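Long-range contacts in N-acylethanolamine-hydrolyzing acid amidase subunit beta (Caenorhabditis elegans, PDB 6DY3), which probably degrades bioactive fatty acid amides such as N-palmitoylethanolamine to ethanolamine and free fatty acids, working as a heterodimer with the alpha-subunit: residues T31-F36 against Q43-T48; F94-V99 against D111-T116; P121-V126 against V136-R141; F211-V216 against Q228-L233. All blocks are in the same frame, centred on the assembly; numbering follows the deposited sequence.

In the fold
The four contacts sample two stacked antiparallel sheets and the helices outside them, the sandwich architecture of Ntn hydrolases. Contacts 1 and 3 are hairpins of the same seven-stranded sheet, their centres about 21 Å apart. Contact 2 packs two helices on that sheet beside contact 3, about 11 Å between centres, with Phe113 and Arg139 bridging them. Contact 4 lies in the five-stranded sheet, about 12 Å from contact 1, centre to centre; Leu47 rests on Phe211 and Thr213. The probable nucleophile, Cys1, lies near this meeting of sheets: between side chains, it is about 8 Å from Phe211 and about 11 Å from Leu47. Thr213 comes within about 4 Å of the Arg17 side chain, probably important for activity.

Contact 1 of 4, residues T31-F36 against Q43-T48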
loop_
_atom_site.group_PDB
_atom_site.type_symbol
_atom_site.label_atom_id
_atom_site.label_comp_id
_atom_site.label_asym_id
_atom_site.label_seq_id
_atom_site.Cartn_x
_atom_site.Cartn_y
_atom_site.Cartn_z
ATOM N N THR B 31 -2.906 -11.868 -4.508
ATOM C CA THR B 31 -2.888 -10.469 -4.917
ATOM C C THR B 31 -4.033 -10.208 -5.889
ATOM O O THR B 31 -4.191 -10.921 -6.885
ATOM C CB THR B 31 -1.548 -10.113 -5.567
ATOM O OG1 THR B 31 -0.486 -10.318 -4.629
ATOM C CG2 THR B 31 -1.530 -8.653 -6.012
ATOM N N ILE B 32 -4.831 -9.179 -5.600
ATOM C CA ILE B 32 -6.023 -8.875 -6.383
ATOM C C ILE B 32 -6.113 -7.372 -6.621
ATOM O O ILE B 32 -5.566 -6.564 -5.864
ATOM C CB ILE B 32 -7.302 -9.396 -5.683
ATOM C CG1 ILE B 32 -7.453 -8.748 -4.303
ATOM C CG2 ILE B 32 -7.271 -10.919 -5.572
ATOM C CD1 ILE B 32 -8.760 -9.059 -3.610
ATOM N N HIS B 33 -6.788 -7.004 -7.702
ATOM C CA HIS B 33 -7.156 -5.624 -7.975
ATOM C C HIS B 33 -8.648 -5.463 -7.716
ATOM O O HIS B 33 -9.446 -6.332 -8.077
ATOM C CB HIS B 33 -6.815 -5.231 -9.418
ATOM C CG HIS B 33 -7.238 -3.842 -9.778
ATOM N ND1 HIS B 33 -8.525 -3.536 -10.155
ATOM C CD2 HIS B 33 -6.548 -2.677 -9.814
ATOM C CE1 HIS B 33 -8.615 -2.243 -10.409
ATOM N NE2 HIS B 33 -7.428 -1.697 -10.208
ATOM N N VAL B 34 -9.021 -4.363 -7.071
ATOM C CA VAL B 34 -10.382 -4.161 -6.593
ATOM C C VAL B 34 -10.889 -2.806 -7.063
ATOM O O VAL B 34 -10.170 -1.803 -6.996
ATOM C CB VAL B 34 -10.460 -4.262 -5.057
ATOM C CG1 VAL B 34 -11.812 -3.787 -4.560
ATOM C CG2 VAL B 34 -10.196 -5.697 -4.612
ATOM N N ASP B 35 -12.128 -2.784 -7.549
ATOM C CA ASP B 35 -12.865 -1.551 -7.799
ATOM C C ASP B 35 -13.967 -1.435 -6.752
ATOM O O ASP B 35 -14.838 -2.307 -6.665
ATOM C CB ASP B 35 -13.463 -1.538 -9.206
ATOM C CG ASP B 35 -12.493 -1.014 -10.259
ATOM O OD1 ASP B 35 -12.660 -1.366 -11.447
ATOM O OD2 ASP B 35 -11.563 -0.259 -9.906
ATOM N N PHE B 36 -13.914 -0.373 -5.950
ATOM C CA PHE B 36 -14.938 -0.103 -4.944
ATOM C C PHE B 36 -16.027 0.733 -5.601
ATOM O O PHE B 36 -15.807 1.904 -5.932
ATOM C CB PHE B 36 -14.343 0.609 -3.732
ATOM C CG PHE B 36 -13.388 -0.238 -2.933
ATOM C CD1 PHE B 36 -12.047 -0.298 -3.263
ATOM C CD2 PHE B 36 -13.835 -0.972 -1.845
ATOM C CE1 PHE B 36 -11.170 -1.072 -2.526
ATOM C CE2 PHE B 36 -12.958 -1.751 -1.102
ATOM C CZ PHE B 36 -11.625 -1.800 -1.446
ATOM N N GLN B 43 -15.916 4.375 -7.011
ATOM C CA GLN B 43 -15.495 5.415 -6.081
ATOM C C GLN B 43 -13.978 5.491 -6.001
ATOM O O GLN B 43 -13.396 6.579 -6.064
ATOM C CB GLN B 43 -16.093 5.150 -4.699
ATOM C CG GLN B 43 -17.602 5.005 -4.708
ATOM C CD GLN B 43 -18.286 6.189 -5.345
ATOM O OE1 GLN B 43 -18.190 7.310 -4.852
ATOM N NE2 GLN B 43 -18.961 5.954 -6.464
ATOM N N TYR B 44 -13.326 4.343 -5.853
ATOM C CA TYR B 44 -11.876 4.274 -5.801
ATOM C C TYR B 44 -11.484 2.827 -6.040
ATOM O O TYR B 44 -12.302 1.914 -5.905
ATOM C CB TYR B 44 -11.318 4.785 -4.463
ATOM C CG TYR B 44 -11.928 4.118 -3.247
ATOM C CD1 TYR B 44 -11.322 3.025 -2.655
ATOM C CD2 TYR B 44 -13.121 4.575 -2.703
ATOM C CE1 TYR B 44 -11.878 2.415 -1.556
ATOM C CE2 TYR B 44 -13.683 3.968 -1.600
ATOM C CZ TYR B 44 -13.059 2.887 -1.034
ATOM O OH TYR B 44 -13.611 2.270 0.065
ATOM N N SER B 45 -10.233 2.639 -6.435
ATOM C CA SER B 45 -9.679 1.325 -6.714
ATOM C C SER B 45 -8.446 1.111 -5.848
ATOM O O SER B 45 -7.908 2.046 -5.247
ATOM C CB SER B 45 -9.324 1.176 -8.199
ATOM O OG SER B 45 -10.426 1.513 -9.022
ATOM N N GLY B 46 -8.003 -0.137 -5.780
ATOM C CA GLY B 46 -6.826 -0.455 -5.003
ATOM C C GLY B 46 -6.340 -1.860 -5.264
ATOM O O GLY B 46 -7.061 -2.705 -5.803
ATOM N N LEU B 47 -5.083 -2.082 -4.905
ATOM C CA LEU B 47 -4.516 -3.416 -4.830
ATOM C C LEU B 47 -4.562 -3.870 -3.377
ATOM O O LEU B 47 -4.400 -3.065 -2.455
ATOM C CB LEU B 47 -3.081 -3.430 -5.354
ATOM C CG LEU B 47 -2.911 -3.265 -6.869
ATOM C CD1 LEU B 47 -1.462 -2.942 -7.220
ATOM C CD2 LEU B 47 -3.358 -4.518 -7.599
ATOM N N THR B 48 -4.864 -5.142 -3.171
ATOM C CA THR B 48 -4.858 -5.689 -1.826
ATOM C C THR B 48 -4.705 -7.198 -1.946
ATOM O O THR B 48 -4.399 -7.726 -3.022
ATOM C CB THR B 48 -6.118 -5.279 -1.050
ATOM O OG1 THR B 48 -5.997 -5.708 0.313
ATOM C CG2 THR B 48 -7.378 -5.889 -1.673
#
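Ile32 and Thr48 form an antiparallel hydrogen-bonded pair, Ile32 N giving its hydrogen to Thr48 O at 3.0 Å and Ile32 O receiving one from Thr48 N. Their side chains run alongside each other, Ile32 CG1 lying 3.9 Å from Thr48 CG2. Thr48 offers its methyl here because its hydroxyl, anti to the backbone N (chi1 -173°), bonds to the carbonyls of Tyr52 and Gly54.

His33 belongs to the other face. Gly46 O stands over the rim of its imidazole, while Leu47 CD2 approaches the ring edge. Val34 pairs with Gly46, its N 2.9 Å from Gly46 O; a side chain at this glycine would point toward the Phe36 ring. Asp35 turns to a salt bridge with Arg227 and a hydrogen bond from His16 of the alpha-subunit.

At Phe36 the register slips. Phe36 O accepts Gln43 N at 2.7 Å and, weakly, Tyr44 N, which makes a classic beta bulge. Its ring lies between Val34 CG1 over one face and Tyr44 CE1 over the other, in an offset stack with Tyr44 (centroids 4.5 Å apart, planes at 21°), whose hydroxyl bonds to Glu101 and Arg97. Phe36 CB also sits over the centre of the tyrosine ring, a CH-pi contact. Both faces are buried and meet the alpha-subunit, whose strand extends this sheet; the Phe36 face tends toward hydrocarbon and rings, that of Asp35 toward polar groups.

Contact 2 of 4, residues F94-V99 against D111-T116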
loop_
_atom_site.group_PDB
_atom_site.type_symbol
_atom_site.label_atom_id
_atom_site.label_comp_id
_atom_site.label_asym_id
_atom_site.label_seq_id
_atom_site.Cartn_x
_atom_site.Cartn_y
_atom_site.Cartn_z
ATOM N N PHE B 94 -6.735 1.005 6.757
ATOM C CA PHE B 94 -8.104 1.502 6.731
ATOM C C PHE B 94 -8.153 3.021 6.747
ATOM O O PHE B 94 -9.107 3.615 6.230
ATOM C CB PHE B 94 -8.883 0.907 7.900
ATOM C CG PHE B 94 -8.921 -0.585 7.867
ATOM C CD1 PHE B 94 -8.000 -1.323 8.579
ATOM C CD2 PHE B 94 -9.845 -1.252 7.070
ATOM C CE1 PHE B 94 -8.012 -2.700 8.529
ATOM C CE2 PHE B 94 -9.862 -2.636 7.018
ATOM C CZ PHE B 94 -8.942 -3.358 7.750
ATOM N N PHE B 95 -7.133 3.665 7.306
ATOM C CA PHE B 95 -7.040 5.113 7.182
ATOM C C PHE B 95 -6.865 5.509 5.724
ATOM O O PHE B 95 -7.523 6.440 5.244
ATOM C CB PHE B 95 -5.881 5.635 8.034
ATOM C CG PHE B 95 -5.775 7.135 8.067
ATOM C CD1 PHE B 95 -6.353 7.848 9.096
ATOM C CD2 PHE B 95 -5.103 7.826 7.080
ATOM C CE1 PHE B 95 -6.265 9.220 9.139
ATOM C CE2 PHE B 95 -5.015 9.196 7.118
ATOM C CZ PHE B 95 -5.596 9.896 8.148
ATOM N N ILE B 96 -5.992 4.799 5.001
ATOM C CA ILE B 96 -5.781 5.073 3.579
ATOM C C ILE B 96 -7.081 4.887 2.806
ATOM O O ILE B 96 -7.463 5.728 1.983
ATOM C CB ILE B 96 -4.665 4.176 3.010
ATOM C CG1 ILE B 96 -3.370 4.300 3.834
ATOM C CG2 ILE B 96 -4.409 4.504 1.537
ATOM C CD1 ILE B 96 -2.726 5.671 3.790
ATOM N N ARG B 97 -7.769 3.767 3.040
ATOM C CA ARG B 97 -9.014 3.509 2.325
ATOM C C ARG B 97 -10.046 4.581 2.632
ATOM O O ARG B 97 -10.796 5.004 1.747
ATOM C CB ARG B 97 -9.549 2.125 2.685
ATOM C CG ARG B 97 -10.870 1.784 2.025
ATOM C CD ARG B 97 -11.335 0.400 2.424
ATOM N NE ARG B 97 -12.731 0.163 2.069
ATOM C CZ ARG B 97 -13.407 -0.939 2.386
ATOM N NH1 ARG B 97 -12.814 -1.911 3.073
ATOM N NH2 ARG B 97 -14.680 -1.068 2.021
ATOM N N ASP B 98 -10.100 5.032 3.885
ATOM C CA ASP B 98 -11.049 6.075 4.258
ATOM C C ASP B 98 -10.752 7.374 3.524
ATOM O O ASP B 98 -11.671 8.116 3.162
ATOM C CB ASP B 98 -11.015 6.288 5.770
ATOM C CG ASP B 98 -12.001 7.336 6.235
ATOM O OD1 ASP B 98 -13.204 7.015 6.353
ATOM O OD2 ASP B 98 -11.572 8.482 6.492
ATOM N N VAL B 99 -9.472 7.677 3.309
ATOM C CA VAL B 99 -9.122 8.874 2.551
ATOM C C VAL B 99 -9.560 8.730 1.100
ATOM O O VAL B 99 -10.103 9.671 0.504
ATOM C CB VAL B 99 -7.611 9.156 2.665
ATOM C CG1 VAL B 99 -7.192 10.296 1.731
ATOM C CG2 VAL B 99 -7.242 9.488 4.098
ATOM N N ASP B 111 -3.696 16.811 2.525
ATOM C CA ASP B 111 -3.892 17.389 3.849
ATOM C C ASP B 111 -4.335 16.335 4.856
ATOM O O ASP B 111 -3.880 16.338 6.006
ATOM C CB ASP B 111 -4.907 18.531 3.774
ATOM C CG ASP B 111 -4.348 19.757 3.074
ATOM O OD1 ASP B 111 -3.118 19.970 3.150
ATOM O OD2 ASP B 111 -5.131 20.505 2.448
ATOM N N ALA B 112 -5.197 15.406 4.434
ATOM C CA ALA B 112 -5.645 14.346 5.330
ATOM C C ALA B 112 -4.472 13.499 5.802
ATOM O O ALA B 112 -4.395 13.133 6.981
ATOM C CB ALA B 112 -6.690 13.478 4.633
ATOM N N PHE B 113 -3.546 13.183 4.896
ATOM C CA PHE B 113 -2.363 12.403 5.234
ATOM C C PHE B 113 -1.350 13.198 6.051
ATOM O O PHE B 113 -0.435 12.594 6.620
ATOM C CB PHE B 113 -1.684 11.884 3.956
ATOM C CG PHE B 113 -2.492 10.855 3.195
ATOM C CD1 PHE B 113 -3.137 9.821 3.852
ATOM C CD2 PHE B 113 -2.600 10.927 1.815
ATOM C CE1 PHE B 113 -3.870 8.883 3.153
ATOM C CE2 PHE B 113 -3.337 9.990 1.112
ATOM C CZ PHE B 113 -3.969 8.967 1.786
ATOM N N SER B 114 -1.477 14.524 6.111
ATOM C CA SER B 114 -0.523 15.379 6.809
ATOM C C SER B 114 -0.985 15.813 8.195
ATOM O O SER B 114 -0.260 16.553 8.865
ATOM C CB SER B 114 -0.232 16.626 5.972
ATOM O OG SER B 114 0.206 16.268 4.677
ATOM N N ARG B 115 -2.167 15.392 8.639
ATOM C CA ARG B 115 -2.673 15.850 9.925
ATOM C C ARG B 115 -1.755 15.404 11.056
ATOM O O ARG B 115 -1.227 14.289 11.049
ATOM C CB ARG B 115 -4.088 15.323 10.160
ATOM C CG ARG B 115 -5.162 16.057 9.380
ATOM C CD ARG B 115 -6.548 15.734 9.932
ATOM N NE ARG B 115 -6.899 14.321 9.748
ATOM C CZ ARG B 115 -7.747 13.857 8.828
ATOM N NH1 ARG B 115 -8.368 14.681 7.985
ATOM N NH2 ARG B 115 -7.984 12.552 8.753
ATOM N N THR B 116 -1.568 16.287 12.034
ATOM C CA THR B 116 -0.742 15.986 13.200
ATOM C C THR B 116 -1.545 15.095 14.135
ATOM O O THR B 116 -2.389 15.571 14.896
ATOM C CB THR B 116 -0.306 17.262 13.911
ATOM O OG1 THR B 116 0.469 18.072 13.022
ATOM C CG2 THR B 116 0.536 16.923 15.136
#
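Ala112 O lies in the plane of the Phe95 ring at its edge, 3.6 Å from Phe95 CZ. The same ring edge meets Phe113, with Phe95 CE2 3.8 Å from Phe113 CD1. Phe95 reaches across because its CG is anti to the backbone N (chi1 -175°), which sends the ring out from helix 92-102. As modelled, the Arg115 guanidinium turns one face to Ala112 O and brings NH2 obliquely to Phe95 CZ, but this arginine is poorly ordered and its position carries little weight.

Phe113 makes most of the apolar contact. Ile96 crosses it at about a right angle, CD1 meeting Phe113 CE1 at 3.5 Å. Val99 brings both methyls to the far end of the ring, CG1 lying 3.5 Å from Phe113 CZ. Beyond, Val66, Ile124 and Ile137 of the sheet also touch the Phe113 side chain. With an alanine at Phe113, a gap would probably open between the two helices and the sheet, leaving Ile96 and Val99 without their shared partner. Ala112, small enough for close approach, meets Val99 CG2 at 4.1 Å through CB. No hydrogen bond crosses these segments, so it is the fit of Phe113 against Ile96 and Val99 that mainly sets how the two helices sit together.

Contact 3 of 4, residues P121-V126 against V136-R141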
loop_
_atom_site.group_PDB
_atom_site.type_symbol
_atom_site.label_atom_id
_atom_site.label_comp_id
_atom_site.label_asym_id
_atom_site.label_seq_id
_atom_site.Cartn_x
_atom_site.Cartn_y
_atom_site.Cartn_z
ATOM N N PRO B 121 4.983 5.292 11.603
ATOM C CA PRO B 121 5.988 5.871 10.703
ATOM C C PRO B 121 5.960 5.181 9.348
ATOM O O PRO B 121 5.891 3.954 9.253
ATOM C CB PRO B 121 7.308 5.636 11.444
ATOM C CG PRO B 121 6.924 5.531 12.869
ATOM C CD PRO B 121 5.583 4.862 12.875
ATOM N N SER B 122 5.993 5.983 8.294
ATOM C CA SER B 122 5.818 5.465 6.948
ATOM C C SER B 122 6.077 6.602 5.969
ATOM O O SER B 122 6.257 7.758 6.360
ATOM C CB SER B 122 4.414 4.882 6.760
ATOM O OG SER B 122 3.433 5.837 7.118
ATOM N N TYR B 123 6.099 6.253 4.689
ATOM C CA TYR B 123 6.133 7.223 3.606
ATOM C C TYR B 123 4.854 7.069 2.803
ATOM O O TYR B 123 4.575 5.985 2.281
ATOM C CB TYR B 123 7.342 7.012 2.702
ATOM C CG TYR B 123 8.679 7.263 3.359
ATOM C CD1 TYR B 123 9.079 8.551 3.694
ATOM C CD2 TYR B 123 9.557 6.214 3.612
ATOM C CE1 TYR B 123 10.308 8.784 4.278
ATOM C CE2 TYR B 123 10.789 6.442 4.193
ATOM C CZ TYR B 123 11.157 7.726 4.524
ATOM O OH TYR B 123 12.384 7.951 5.103
ATOM N N ILE B 124 4.095 8.153 2.692
ATOM C CA ILE B 124 2.883 8.189 1.885
ATOM C C ILE B 124 3.203 8.986 0.630
ATOM O O ILE B 124 3.540 10.176 0.707
ATOM C CB ILE B 124 1.702 8.801 2.657
ATOM C CG1 ILE B 124 1.425 7.981 3.920
ATOM C CG2 ILE B 124 0.468 8.858 1.770
ATOM C CD1 ILE B 124 0.380 8.570 4.834
ATOM N N ILE B 125 3.107 8.332 -0.522
ATOM C CA ILE B 125 3.418 8.937 -1.813
ATOM C C ILE B 125 2.102 9.183 -2.531
ATOM O O ILE B 125 1.321 8.249 -2.746
ATOM C CB ILE B 125 4.350 8.044 -2.647
ATOM C CG1 ILE B 125 5.723 7.914 -1.974
ATOM C CG2 ILE B 125 4.502 8.589 -4.058
ATOM C CD1 ILE B 125 5.814 6.818 -0.928
ATOM N N VAL B 126 1.865 10.433 -2.915
ATOM C CA VAL B 126 0.610 10.842 -3.528
ATOM C C VAL B 126 0.916 11.491 -4.871
ATOM O O VAL B 126 1.848 12.297 -4.986
ATOM C CB VAL B 126 -0.175 11.814 -2.619
ATOM C CG1 VAL B 126 -1.596 12.007 -3.141
ATOM C CG2 VAL B 126 -0.189 11.318 -1.180
ATOM N N VAL B 136 5.990 13.275 -1.449
ATOM C CA VAL B 136 6.295 12.239 -0.472
ATOM C C VAL B 136 5.962 12.809 0.895
ATOM O O VAL B 136 6.484 13.863 1.276
ATOM C CB VAL B 136 7.765 11.796 -0.545
ATOM C CG1 VAL B 136 8.112 10.893 0.625
ATOM C CG2 VAL B 136 8.036 11.076 -1.852
ATOM N N ILE B 137 5.068 12.140 1.617
ATOM C CA ILE B 137 4.702 12.535 2.972
ATOM C C ILE B 137 5.435 11.619 3.941
ATOM O O ILE B 137 5.252 10.395 3.917
ATOM C CB ILE B 137 3.183 12.468 3.188
ATOM C CG1 ILE B 137 2.472 13.409 2.211
ATOM C CG2 ILE B 137 2.834 12.798 4.644
ATOM C CD1 ILE B 137 0.963 13.286 2.214
ATOM N N SER B 138 6.259 12.207 4.797
ATOM C CA SER B 138 7.035 11.456 5.774
ATOM C C SER B 138 6.306 11.506 7.108
ATOM O O SER B 138 6.278 12.550 7.767
ATOM C CB SER B 138 8.444 12.027 5.904
ATOM O OG SER B 138 9.088 12.033 4.646
ATOM N N ARG B 139 5.712 10.382 7.499
ATOM C CA ARG B 139 5.123 10.253 8.826
ATOM C C ARG B 139 6.246 9.925 9.797
ATOM O O ARG B 139 6.855 8.851 9.718
ATOM C CB ARG B 139 4.043 9.173 8.838
ATOM C CG ARG B 139 2.877 9.453 7.900
ATOM C CD ARG B 139 2.198 10.783 8.213
ATOM N NE ARG B 139 1.931 10.954 9.638
ATOM C CZ ARG B 139 1.130 11.883 10.144
ATOM N NH1 ARG B 139 0.502 12.732 9.348
ATOM N NH2 ARG B 139 0.954 11.958 11.452
ATOM N N ASN B 140 6.522 10.845 10.713
ATOM C CA ASN B 140 7.645 10.715 11.627
ATOM C C ASN B 140 7.182 10.133 12.953
ATOM O O ASN B 140 5.987 10.005 13.224
ATOM C CB ASN B 140 8.320 12.073 11.849
ATOM C CG ASN B 140 8.823 12.693 10.564
ATOM O OD1 ASN B 140 9.426 12.019 9.732
ATOM N ND2 ASN B 140 8.567 13.986 10.389
ATOM N N ARG B 141 8.157 9.776 13.779
ATOM C CA ARG B 141 7.889 9.319 15.130
ATOM C C ARG B 141 7.433 10.518 15.980
ATOM O O ARG B 141 8.237 11.431 16.211
ATOM C CB ARG B 141 9.131 8.683 15.741
ATOM C CG ARG B 141 9.513 7.365 15.101
ATOM C CD ARG B 141 10.821 6.850 15.663
ATOM N NE ARG B 141 11.099 5.476 15.253
ATOM C CZ ARG B 141 12.238 4.834 15.509
ATOM N NH1 ARG B 141 13.213 5.446 16.173
ATOM N NH2 ARG B 141 12.402 3.578 15.103
#
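Ile124 and Ile137 form the central pair, with Ile137 N 2.6 Å from Ile124 O and Ile124 N bonded in return to Ile137 O. Their branched side chains share a face, CB to CB at 4.0 Å, and Ile137 CD1 reaches obliquely to Val126 CG2. Next along the hairpin, Arg139 N bonds to Ser122 O at 2.9 Å, while the return bond from Ser122 N to Arg139 O is weak. Pro121, which has no N-H to offer, still meets Arg139 O through a CA-H...O contact.

On the other face, Ser138 OG lies in the plane of the Tyr123 ring at its edge, 3.5 Å from Tyr123 CE1. Val136 spreads its methyls over two neighbours: CG1 meets Tyr123 CD1 obliquely, and CG2 lies 3.9 Å from Ile125 CG1.

Further out, the Arg139 chain passes Ile124 CD1 and Ser122 OG, itself bonded to Ser120 O, with its CG, then bends at chi2 (-58°) and chi3 (-47°). That fold delivers NH1 to the carbonyls of Phe113 and Arg115, so the arginine ties the hairpin to the end of helix 106-113. The Tyr123 hydroxyl is fixed by Phe164 O, next in sequence to Asn163, a residue probably important for activity. A phenylalanine in place of Tyr123 would probably leave the Phe164 carbonyl without this partner and the ring less firmly fixed. The chemistry thus splits: Ile124, Val126 and Ile137 pack toward helix 106-113, with Arg139 on their face reaching its carbonyls, while Tyr123 on the other face reaches that of Phe164.

Contact 4 of 4, residues F211-V216 against Q228-L233; sequences FSTVMV and QSTWIL
Ser212 and Trp231 form an antiparallel hydrogen-bonded pair, the touching parts of the two segments running 156° apart. Ser212 N bonds to Trp231 O at 2.9 Å, and Trp231 N returns to Ser212 O at 2.8 Å. CA-H...O contacts flank the pair: Phe211 CA touches Trp231 O, and Thr230 CA touches Ser212 O. Regular pairing is short, and toward Ser229 hydroxyls make the links across.

Thr213 OG1 and Thr230 OG1 are hydrogen-bonded at 2.9 Å, with the two side chains crossing. One residue further, Ser229 OG donates to Val214 O at 2.7 Å, in the carbonyl plane. Setting OG between the serine's own N and carbonyl carbon (chi1 65°) turns it to that oxygen, and a compact hydroxyl suits a place where the backbone has turned away.

Thr230 uses its other branch as well: CG2 lies 3.9 Å from Phe211 CB. The Phe211 ring itself leads away, onto Leu47 and Phe49 of the neighbouring sheet. At the end away from Ser229, Leu233 CD1 packs against the backbone at Phe211 CA, 3.5 Å away, and beside Ser212 OG, a hydroxyl bonded to Asn18.

Outside the pair, Thr213 shares backbone hydrogen bonds with Arg17, and Ile232 O accepts a hydrogen bond from Arg12 NE of the alpha-subunit. Strand 231-232 is thus the outermost of the five-stranded sheet within this chain, yet bonded to the other subunit as well. Small hydroxyl residues suit the end of the pairing, since they can continue the bonding where main chain no longer meets main chain.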
loop_
_atom_site.group_PDB
_atom_site.type_symbol
_atom_site.label_atom_id
_atom_site.label_comp_id
_atom_site.label_asym_id
_atom_site.label_seq_id
_atom_site.Cartn_x
_atom_site.Cartn_y
_atom_site.Cartn_z
ATOM N N PHE B 211 4.634 -7.604 -6.636
ATOM C CA PHE B 211 4.047 -7.047 -7.843
ATOM C C PHE B 211 4.678 -5.704 -8.167
ATOM O O PHE B 211 5.279 -5.045 -7.318
ATOM C CB PHE B 211 2.521 -6.884 -7.731
ATOM C CG PHE B 211 2.072 -5.898 -6.680
ATOM C CD1 PHE B 211 2.164 -4.533 -6.896
ATOM C CD2 PHE B 211 1.492 -6.343 -5.507
ATOM C CE1 PHE B 211 1.736 -3.640 -5.944
ATOM C CE2 PHE B 211 1.052 -5.448 -4.553
ATOM C CZ PHE B 211 1.172 -4.098 -4.772
ATOM N N SER B 212 4.512 -5.312 -9.424
ATOM C CA SER B 212 4.846 -3.984 -9.915
ATOM C C SER B 212 3.585 -3.393 -10.528
ATOM O O SER B 212 2.843 -4.098 -11.217
ATOM C CB SER B 212 5.963 -4.030 -10.966
ATOM O OG SER B 212 7.181 -4.515 -10.440
ATOM N N THR B 213 3.340 -2.105 -10.281
ATOM C CA THR B 213 2.136 -1.453 -10.771
ATOM C C THR B 213 2.457 -0.031 -11.204
ATOM O O THR B 213 3.423 0.584 -10.745
ATOM C CB THR B 213 1.022 -1.447 -9.707
ATOM O OG1 THR B 213 -0.212 -1.015 -10.295
ATOM C CG2 THR B 213 1.372 -0.528 -8.560
ATOM N N VAL B 214 1.634 0.476 -12.116
ATOM C CA VAL B 214 1.722 1.851 -12.582
ATOM C C VAL B 214 0.331 2.458 -12.509
ATOM O O VAL B 214 -0.661 1.809 -12.862
ATOM C CB VAL B 214 2.283 1.945 -14.018
ATOM C CG1 VAL B 214 2.359 3.400 -14.467
ATOM C CG2 VAL B 214 3.655 1.277 -14.116
ATOM N N MET B 215 0.261 3.703 -12.057
ATOM C CA MET B 215 -0.995 4.427 -11.935
ATOM C C MET B 215 -0.814 5.809 -12.534
ATOM O O MET B 215 0.168 6.496 -12.234
ATOM C CB MET B 215 -1.438 4.535 -10.474
ATOM C CG MET B 215 -1.874 3.216 -9.862
ATOM S SD MET B 215 -2.328 3.385 -8.124
ATOM C CE MET B 215 -0.737 3.745 -7.383
ATOM N N VAL B 216 -1.741 6.198 -13.402
ATOM C CA VAL B 216 -1.776 7.546 -13.957
ATOM C C VAL B 216 -3.161 8.111 -13.674
ATOM O O VAL B 216 -4.058 7.995 -14.519
ATOM C CB VAL B 216 -1.466 7.548 -15.460
ATOM C CG1 VAL B 216 -1.203 8.971 -15.936
ATOM C CG2 VAL B 216 -0.285 6.631 -15.776
ATOM N N GLN B 228 -5.382 -3.094 -15.457
ATOM C CA GLN B 228 -4.569 -3.999 -16.260
ATOM C C GLN B 228 -3.081 -3.675 -16.196
ATOM O O GLN B 228 -2.295 -4.304 -16.913
ATOM C CB GLN B 228 -5.038 -3.973 -17.720
ATOM C CG GLN B 228 -5.003 -2.587 -18.363
ATOM C CD GLN B 228 -3.622 -2.177 -18.843
ATOM O OE1 GLN B 228 -3.025 -2.829 -19.703
ATOM N NE2 GLN B 228 -3.098 -1.101 -18.269
ATOM N N SER B 229 -2.673 -2.712 -15.365
ATOM C CA SER B 229 -1.289 -2.257 -15.315
ATOM C C SER B 229 -0.432 -2.998 -14.291
ATOM O O SER B 229 0.785 -2.788 -14.259
ATOM C CB SER B 229 -1.251 -0.755 -15.017
ATOM O OG SER B 229 -1.767 -0.491 -13.727
ATOM N N THR B 230 -1.015 -3.846 -13.452
ATOM C CA THR B 230 -0.247 -4.523 -12.419
ATOM C C THR B 230 0.300 -5.847 -12.924
ATOM O O THR B 230 -0.355 -6.558 -13.688
ATOM C CB THR B 230 -1.100 -4.756 -11.176
ATOM O OG1 THR B 230 -1.639 -3.504 -10.746
ATOM C CG2 THR B 230 -0.272 -5.351 -10.055
ATOM N N TRP B 231 1.499 -6.181 -12.458
ATOM C CA TRP B 231 2.244 -7.348 -12.910
ATOM C C TRP B 231 2.700 -8.122 -11.685
ATOM O O TRP B 231 3.471 -7.602 -10.872
ATOM C CB TRP B 231 3.437 -6.914 -13.764
ATOM C CG TRP B 231 4.332 -8.011 -14.235
ATOM C CD1 TRP B 231 5.569 -8.316 -13.755
ATOM C CD2 TRP B 231 4.077 -8.940 -15.303
ATOM N NE1 TRP B 231 6.102 -9.381 -14.449
ATOM C CE2 TRP B 231 5.203 -9.781 -15.404
ATOM C CE3 TRP B 231 3.003 -9.143 -16.180
ATOM C CZ2 TRP B 231 5.288 -10.807 -16.341
ATOM C CZ3 TRP B 231 3.090 -10.163 -17.107
ATOM C CH2 TRP B 231 4.223 -10.981 -17.181
ATOM N N ILE B 232 2.212 -9.345 -11.537
ATOM C CA ILE B 232 2.668 -10.225 -10.469
ATOM C C ILE B 232 3.916 -10.940 -10.968
ATOM O O ILE B 232 3.874 -11.649 -11.980
ATOM C CB ILE B 232 1.573 -11.220 -10.063
ATOM C CG1 ILE B 232 0.332 -10.455 -9.606
ATOM C CG2 ILE B 232 2.087 -12.147 -8.958
ATOM C CD1 ILE B 232 -0.839 -11.328 -9.271
ATOM N N LEU B 233 5.032 -10.752 -10.265
ATOM C CA LEU B 233 6.291 -11.202 -10.834
ATOM C C LEU B 233 6.468 -12.711 -10.671
ATOM O O LEU B 233 6.036 -13.289 -9.672
ATOM C CB LEU B 233 7.457 -10.473 -10.186
ATOM C CG LEU B 233 7.552 -9.031 -10.691
ATOM C CD1 LEU B 233 6.796 -8.117 -9.759
ATOM C CD2 LEU B 233 8.974 -8.573 -10.864
#